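Local coordinates for protein ATP-dependent DNA helicase PIF1 (Candida albicans, PDB 7OTJ) that couples ATP hydrolysis to 5'-3' translocation on single-stranded DNA and probably unwinds duplexes and G-quadruplexes to keep nuclear and mitochondrial genomes stable, at residues V465-I470 with V478-A483; Y146-V151 with L450-S455. All blocks are in the same frame, centred on the assembly; numbering follows the deposited sequence.

Interaction 1. Residues V465-I470 with V478-A483; sequences VDMKKI and VALSRA. With K (potassium ion), chain I; ALF (tetrafluoroaluminate ion), chain F.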
loop_
_atom_site.group_PDB
_atom_site.type_symbol
_atom_site.label_atom_id
_atom_site.label_comp_id
_atom_site.label_asym_id
_atom_site.label_seq_id
_atom_site.Cartn_x
_atom_site.Cartn_y
_atom_site.Cartn_z
ATOM N N VAL A 465 17.234 -0.053 7.144
ATOM C CA VAL A 465 16.183 0.568 7.941
ATOM C C VAL A 465 16.830 1.591 8.863
ATOM O O VAL A 465 17.732 1.256 9.641
ATOM C CB VAL A 465 15.389 -0.470 8.749
ATOM C CG1 VAL A 465 14.396 0.230 9.679
ATOM C CG2 VAL A 465 14.670 -1.431 7.818
ATOM N N ASP A 466 16.376 2.837 8.777
ATOM C CA ASP A 466 16.866 3.915 9.627
ATOM C C ASP A 466 15.761 4.252 10.617
ATOM O O ASP A 466 14.743 4.842 10.245
ATOM C CB ASP A 466 17.260 5.139 8.805
ATOM C CG ASP A 466 17.854 6.252 9.659
ATOM O OD1 ASP A 466 17.975 6.065 10.887
ATOM O OD2 ASP A 466 18.201 7.316 9.103
ATOM N N MET A 467 15.959 3.866 11.877
ATOM C CA MET A 467 14.945 4.019 12.907
ATOM C C MET A 467 14.960 5.395 13.562
ATOM O O MET A 467 14.321 5.574 14.606
ATOM C CB MET A 467 15.119 2.927 13.960
ATOM C CG MET A 467 14.992 1.542 13.361
ATOM S SD MET A 467 15.224 0.226 14.549
ATOM C CE MET A 467 14.076 0.708 15.830
ATOM N N LYS A 468 15.612 6.378 12.932
ATOM C CA LYS A 468 15.923 7.642 13.596
ATOM C C LYS A 468 14.660 8.370 14.043
ATOM O O LYS A 468 14.559 8.813 15.193
ATOM C CB LYS A 468 16.752 8.529 12.663
ATOM C CG LYS A 468 17.433 9.731 13.330
ATOM C CD LYS A 468 18.838 9.369 13.814
ATOM C CE LYS A 468 19.638 10.579 14.291
ATOM N NZ LYS A 468 21.079 10.228 14.519
ATOM N N LYS A 469 13.680 8.506 13.147
ATOM C CA LYS A 469 12.499 9.317 13.414
ATOM C C LYS A 469 11.256 8.483 13.719
ATOM O O LYS A 469 10.140 8.991 13.589
ATOM C CB LYS A 469 12.218 10.253 12.234
ATOM C CG LYS A 469 13.311 11.266 11.935
ATOM C CD LYS A 469 13.609 12.136 13.154
ATOM C CE LYS A 469 14.810 13.050 12.923
ATOM N NZ LYS A 469 15.162 13.844 14.138
ATOM N N ILE A 470 11.420 7.220 14.129
ATOM C CA ILE A 470 10.259 6.384 14.431
ATOM C C ILE A 470 9.441 7.043 15.531
ATOM O O ILE A 470 9.966 7.402 16.593
ATOM C CB ILE A 470 10.687 4.958 14.825
ATOM C CG1 ILE A 470 10.638 4.006 13.628
ATOM C CG2 ILE A 470 9.745 4.384 15.866
ATOM C CD1 ILE A 470 11.446 4.440 12.448
ATOM N N VAL A 478 7.043 -3.247 11.853
ATOM C CA VAL A 478 6.798 -3.294 10.409
ATOM C C VAL A 478 8.100 -3.113 9.638
ATOM O O VAL A 478 8.410 -3.883 8.721
ATOM C CB VAL A 478 5.750 -2.240 10.000
ATOM C CG1 VAL A 478 5.638 -2.151 8.492
ATOM C CG2 VAL A 478 4.405 -2.583 10.595
ATOM N N ALA A 479 8.896 -2.113 10.021
ATOM C CA ALA A 479 10.134 -1.821 9.301
ATOM C C ALA A 479 11.079 -3.009 9.335
ATOM O O ALA A 479 11.531 -3.490 8.290
ATOM C CB ALA A 479 10.812 -0.585 9.892
ATOM N N LEU A 480 11.383 -3.506 10.531
ATOM C CA LEU A 480 12.345 -4.591 10.631
ATOM C C LEU A 480 11.821 -5.902 10.053
ATOM O O LEU A 480 12.628 -6.730 9.618
ATOM C CB LEU A 480 12.760 -4.770 12.095
ATOM C CG LEU A 480 13.364 -3.501 12.720
ATOM C CD1 LEU A 480 13.730 -3.687 14.184
ATOM C CD2 LEU A 480 14.571 -3.031 11.912
ATOM N N SER A 481 10.504 -6.090 9.979
ATOM C CA SER A 481 9.949 -7.351 9.498
ATOM C C SER A 481 9.784 -7.399 7.984
ATOM O O SER A 481 9.343 -8.425 7.458
ATOM C CB SER A 481 8.604 -7.634 10.171
ATOM O OG SER A 481 7.723 -6.537 10.035
ATOM N N ARG A 482 10.127 -6.320 7.276
ATOM C CA ARG A 482 10.136 -6.361 5.817
ATOM C C ARG A 482 11.249 -7.243 5.272
ATOM O O ARG A 482 11.142 -7.724 4.139
ATOM C CB ARG A 482 10.297 -4.953 5.239
ATOM C CG ARG A 482 9.242 -3.942 5.675
ATOM C CD ARG A 482 7.851 -4.433 5.377
ATOM N NE ARG A 482 7.249 -5.131 6.509
ATOM C CZ ARG A 482 6.202 -5.937 6.409
ATOM N NH1 ARG A 482 5.640 -6.195 5.241
ATOM N NH2 ARG A 482 5.716 -6.507 7.507
ATOM N N ALA A 483 12.306 -7.464 6.047
ATOM C CA ALA A 483 13.492 -8.146 5.549
ATOM C C ALA A 483 13.283 -9.650 5.453
ATOM O O ALA A 483 12.665 -10.269 6.325
ATOM C CB ALA A 483 14.697 -7.851 6.445
HETATM K K K I . 13.172 7.357 10.501
HETATM AL AL ALF F . 2.779 -8.426 6.153
HETATM F F1 ALF F . 1.256 -8.034 5.318
HETATM F F2 ALF F . 4.314 -8.821 6.977
HETATM F F3 ALF F . 1.813 -8.994 7.544
HETATM F F4 ALF F . 3.754 -7.936 4.740
HETATM O O HOH W 1 2.466 -6.138 6.887
#

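Interaction 2. Residues Y146-V151 with L450-S455; sequences YQLPPV and LSIHKS. With ALF (tetrafluoroaluminate ion), chain F; nucleotides of chain C.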
loop_
_atom_site.group_PDB
_atom_site.type_symbol
_atom_site.label_atom_id
_atom_site.label_comp_id
_atom_site.label_asym_id
_atom_site.label_seq_id
_atom_site.Cartn_x
_atom_site.Cartn_y
_atom_site.Cartn_z
ATOM N N TYR A 146 -0.676 -5.587 15.510
ATOM C CA TYR A 146 0.623 -5.184 16.048
ATOM C C TYR A 146 1.417 -4.346 15.055
ATOM O O TYR A 146 2.478 -3.822 15.411
ATOM C CB TYR A 146 1.453 -6.408 16.463
ATOM C CG TYR A 146 1.111 -6.947 17.835
ATOM C CD1 TYR A 146 1.064 -6.106 18.935
ATOM C CD2 TYR A 146 0.818 -8.293 18.026
ATOM C CE1 TYR A 146 0.746 -6.587 20.193
ATOM C CE2 TYR A 146 0.494 -8.783 19.279
ATOM C CZ TYR A 146 0.459 -7.923 20.359
ATOM O OH TYR A 146 0.137 -8.392 21.613
ATOM N N GLN A 147 0.924 -4.216 13.831
ATOM C CA GLN A 147 1.520 -3.387 12.797
ATOM C C GLN A 147 0.897 -1.991 12.883
ATOM O O GLN A 147 0.279 -1.635 13.889
ATOM C CB GLN A 147 1.384 -4.084 11.443
ATOM C CG GLN A 147 2.117 -5.444 11.422
ATOM C CD GLN A 147 2.326 -6.017 10.028
ATOM O OE1 GLN A 147 2.335 -5.290 9.039
ATOM N NE2 GLN A 147 2.503 -7.330 9.952
ATOM N N LEU A 148 1.147 -1.148 11.889
ATOM C CA LEU A 148 0.865 0.276 12.035
ATOM C C LEU A 148 -0.613 0.534 12.334
ATOM O O LEU A 148 -1.485 -0.069 11.695
ATOM C CB LEU A 148 1.308 1.022 10.778
ATOM C CG LEU A 148 2.835 1.181 10.757
ATOM C CD1 LEU A 148 3.380 1.538 9.381
ATOM C CD2 LEU A 148 3.253 2.223 11.787
ATOM N N PRO A 149 -0.928 1.394 13.301
ATOM C CA PRO A 149 -2.324 1.727 13.600
ATOM C C PRO A 149 -2.876 2.697 12.574
ATOM O O PRO A 149 -2.130 3.169 11.703
ATOM C CB PRO A 149 -2.225 2.378 14.987
ATOM C CG PRO A 149 -0.895 3.048 14.959
ATOM C CD PRO A 149 0.000 2.095 14.203
ATOM N N PRO A 150 -4.177 2.997 12.613
ATOM C CA PRO A 150 -4.718 4.029 11.715
ATOM C C PRO A 150 -4.013 5.363 11.917
ATOM O O PRO A 150 -3.678 5.741 13.039
ATOM C CB PRO A 150 -6.198 4.112 12.114
ATOM C CG PRO A 150 -6.489 2.837 12.793
ATOM C CD PRO A 150 -5.225 2.409 13.467
ATOM N N VAL A 151 -3.834 6.098 10.828
ATOM C CA VAL A 151 -3.131 7.374 10.885
ATOM C C VAL A 151 -4.040 8.427 11.508
ATOM O O VAL A 151 -5.187 8.608 11.080
ATOM C CB VAL A 151 -2.650 7.796 9.489
ATOM C CG1 VAL A 151 -2.059 9.199 9.536
ATOM C CG2 VAL A 151 -1.616 6.796 8.964
ATOM N N LEU A 450 11.578 4.757 0.749
ATOM C CA LEU A 450 10.153 4.496 0.908
ATOM C C LEU A 450 9.784 4.637 2.374
ATOM O O LEU A 450 10.579 4.289 3.252
ATOM C CB LEU A 450 9.794 3.094 0.396
ATOM C CG LEU A 450 8.332 2.658 0.435
ATOM C CD1 LEU A 450 7.510 3.440 -0.582
ATOM C CD2 LEU A 450 8.224 1.161 0.189
ATOM N N SER A 451 8.592 5.171 2.635
ATOM C CA SER A 451 8.144 5.308 4.011
ATOM C C SER A 451 7.817 3.937 4.594
ATOM O O SER A 451 7.373 3.026 3.887
ATOM C CB SER A 451 6.923 6.227 4.100
ATOM O OG SER A 451 5.770 5.643 3.515
ATOM N N ILE A 452 8.062 3.789 5.898
ATOM C CA ILE A 452 7.720 2.542 6.575
ATOM C C ILE A 452 6.236 2.246 6.410
ATOM O O ILE A 452 5.838 1.086 6.248
ATOM C CB ILE A 452 8.135 2.598 8.055
ATOM C CG1 ILE A 452 9.660 2.687 8.164
ATOM C CG2 ILE A 452 7.614 1.381 8.809
ATOM C CD1 ILE A 452 10.169 2.923 9.557
ATOM N N HIS A 453 5.398 3.291 6.438
ATOM C CA HIS A 453 3.961 3.102 6.262
ATOM C C HIS A 453 3.659 2.404 4.944
ATOM O O HIS A 453 2.963 1.382 4.916
ATOM C CB HIS A 453 3.244 4.451 6.332
ATOM C CG HIS A 453 2.801 4.828 7.710
ATOM N ND1 HIS A 453 3.664 5.338 8.660
ATOM C CD2 HIS A 453 1.585 4.762 8.301
ATOM C CE1 HIS A 453 2.996 5.573 9.775
ATOM N NE2 HIS A 453 1.733 5.231 9.584
ATOM N N LYS A 454 4.242 2.895 3.850
ATOM C CA LYS A 454 3.976 2.320 2.541
ATOM C C LYS A 454 4.715 1.008 2.323
ATOM O O LYS A 454 4.368 0.263 1.402
ATOM C CB LYS A 454 4.341 3.322 1.435
ATOM C CG LYS A 454 3.387 4.521 1.332
ATOM C CD LYS A 454 3.794 5.512 0.235
ATOM C CE LYS A 454 4.009 4.820 -1.111
ATOM N NZ LYS A 454 4.558 5.720 -2.174
ATOM N N SER A 455 5.713 0.695 3.149
ATOM C CA SER A 455 6.339 -0.617 3.048
ATOM C C SER A 455 5.474 -1.722 3.629
ATOM O O SER A 455 5.662 -2.887 3.261
ATOM C CB SER A 455 7.692 -0.633 3.763
ATOM O OG SER A 455 7.523 -0.560 5.171
HETATM AL AL ALF F . 2.779 -8.426 6.153
HETATM F F1 ALF F . 1.256 -8.034 5.318
HETATM F F2 ALF F . 4.314 -8.821 6.977
HETATM F F3 ALF F . 1.813 -8.994 7.544
HETATM F F4 ALF F . 3.754 -7.936 4.740
ATOM P P DT C 2 5.140 12.680 7.735
ATOM O OP1 DT C 2 6.607 12.620 7.546
ATOM O OP2 DT C 2 4.368 13.846 7.245
ATOM O "O5'" DT C 2 4.522 11.348 7.103
ATOM C "C5'" DT C 2 5.181 10.097 7.290
ATOM C "C4'" DT C 2 4.182 8.984 7.553
ATOM O "O4'" DT C 2 3.642 9.139 8.879
ATOM C "C3'" DT C 2 3.001 8.957 6.596
ATOM O "O3'" DT C 2 3.254 8.008 5.581
ATOM C "C2'" DT C 2 1.810 8.538 7.466
ATOM C "C1'" DT C 2 2.247 8.880 8.891
ATOM N N1 DT C 2 1.554 10.071 9.480
ATOM C C2 DT C 2 1.030 9.982 10.751
ATOM O O2 DT C 2 1.077 8.964 11.423
ATOM N N3 DT C 2 0.430 11.128 11.207
ATOM C C4 DT C 2 0.318 12.331 10.538
ATOM O O4 DT C 2 -0.241 13.306 11.034
ATOM C C5 DT C 2 0.901 12.361 9.217
ATOM C C7 DT C 2 0.841 13.617 8.396
ATOM C C6 DT C 2 1.487 11.245 8.758
ATOM P P DT C 3 2.890 8.337 4.054
ATOM O OP1 DT C 3 3.763 7.498 3.196
ATOM O OP2 DT C 3 2.899 9.811 3.902
ATOM O "O5'" DT C 3 1.371 7.838 3.911
ATOM C "C5'" DT C 3 1.056 6.472 4.149
ATOM C "C4'" DT C 3 -0.442 6.257 4.347
ATOM O "O4'" DT C 3 -0.883 6.937 5.539
ATOM C "C3'" DT C 3 -1.332 6.779 3.237
ATOM O "O3'" DT C 3 -1.479 5.785 2.239
ATOM C "C2'" DT C 3 -2.658 7.039 3.956
ATOM C "C1'" DT C 3 -2.217 7.391 5.375
ATOM N N1 DT C 3 -2.248 8.846 5.677
ATOM C C2 DT C 3 -3.371 9.392 6.247
ATOM O O2 DT C 3 -4.367 8.744 6.504
ATOM N N3 DT C 3 -3.286 10.738 6.502
ATOM C C4 DT C 3 -2.200 11.570 6.253
ATOM O O4 DT C 3 -2.212 12.771 6.513
ATOM C C5 DT C 3 -1.053 10.926 5.659
ATOM C C7 DT C 3 0.182 11.720 5.340
ATOM C C6 DT C 3 -1.131 9.612 5.409
HETATM O O HOH W 2 0.228 4.916 11.488
HETATM O O HOH W 1 2.466 -6.138 6.887
#

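Interaction 1. Residues V465-I470 with V478-A483
Val-465 meets the helix 475-481 mainly through CG1, which lies 3.7 Å from CB of Ala-479 and also touches Leu-480 CD2, while CG2 sits by the Ala-479 carbonyl oxygen. The CG1 branch stands anti to the backbone N (chi1 174°), which directs it into the angle between the two helix residues. The side chains of Val-465 and Leu-480 cross at about a right angle, and the branch that meets the valine is CD2. The other leucine branch, CD1, goes to Met-467, whose SD is 4.2 Å away. Leu-480 thus spreads its fork over two residues of 465-470, and no hydrogen bond links the segments; the side-chain join is apolar.

Polar groups work at the outer ends. Beyond the strand, Met-467 to Ile-470 form a type I turn, and the backbone O of Asp-466 binds a potassium ion at 3.0 Å, with Glu-242 OE2 as a further ligand. At the far end of the helix segment, Arg-482 bends at chi2 and chi3, carrying its guanidinium away from the strand to the tetrafluoroaluminate. NH1 bonds to F4 at 2.6 Å in a nearly straight line (165°), and NH2 reaches F2 at 2.8 Å. NE donates to Val-478 O, 2.8 Å away and close to the guanidinium plane, while NH2 also donates to Ser-481 OG. These bonds back to the helix fix how the flat group is turned toward the anion.

The apolar seam holds together strand 463-466 and helix 475-481 of a beta-alpha-beta unit. Strand 489-492 completes the unit and touches Val-465, Met-467 and Leu-480, strand 234-237 flanks Val-465 through Leu-236, and helix 452-455 sets Ser-455 against Arg-482.

Interaction 2. Residues Y146-V151 with L450-S455
Leu-148 lays its CD1 methyl over one face of the His-453 imidazole, a CH-pi contact 3.8 Å from the ring centroid and only 10° off the ring normal. CD2 sits near CE1 and NE2 of the same ring, so both leucine branches serve the histidine. Further apolar contact is light, with CD1 4.3 Å from Ile-452 CG2. Val-151 CG2 adds a van der Waals contact, approaching the imidazole obliquely at 3.7 Å from His-453 NE2.

Contacts with DNA come next. The opposite face of the imidazole is taken by the sugar of DT2 of chain C, whose C1' is 3.5 Å from His-453 CE1, leaving the ring sandwiched between leucine and deoxyribose. Val-151 splays its two methyls, CG1 to the bases of DT2 and DT3 of chain C and CG2 to the sugar of DT3 of chain C.

Among the hydrogen bonds, Ser-451 OG donates to the phosphate oxygen OP1 of DT3 of chain C at 2.8 Å while accepting from Lys-454 N; the same hydroxyl caps the helix and grips the DNA backbone. Water 2 donates to Pro-149 O (2.9 Å). Gln-147, extended beyond CG, donates from NE2 to F3 of the tetrafluoroaluminate at 3.0 Å, and the same nitrogen is also hydrogen-bonded to Asp-144 OD2.

The loop 146-151 follows strand 138-143 of the first RecA-like domain, and 450-455 belongs to the second, so the contact spans the cleft between them. Its sequences fit motifs III and V of superfamily 1 helicases; the motif III loop reaches from the tetrafluoroaluminate at Gln-147 to the single-stranded DNA at Val-151.

In the fold
Interactions 1 and 2 are centred 10 Å apart and share the four-stranded parallel sheet of the second RecA-like domain. Ile-452 CD1 packs on Ala-479 CB at 3.6 Å and on Ile-470 CD1 at 3.5 Å. Val-478 CG2 rests on Gln-147 CB at 3.5 Å, bringing the loop of the first domain against helix 475-481. Both interactions end at the tetrafluoroaluminate, which occupies the place expected of the transferred phosphate beside ADP: Gln-147 comes from one domain and Arg-482 from the other, joined there by Lys-31 and Arg-191. Interaction 2 also touches the bound DNA, consistent with coupling between hydrolysis and translocation.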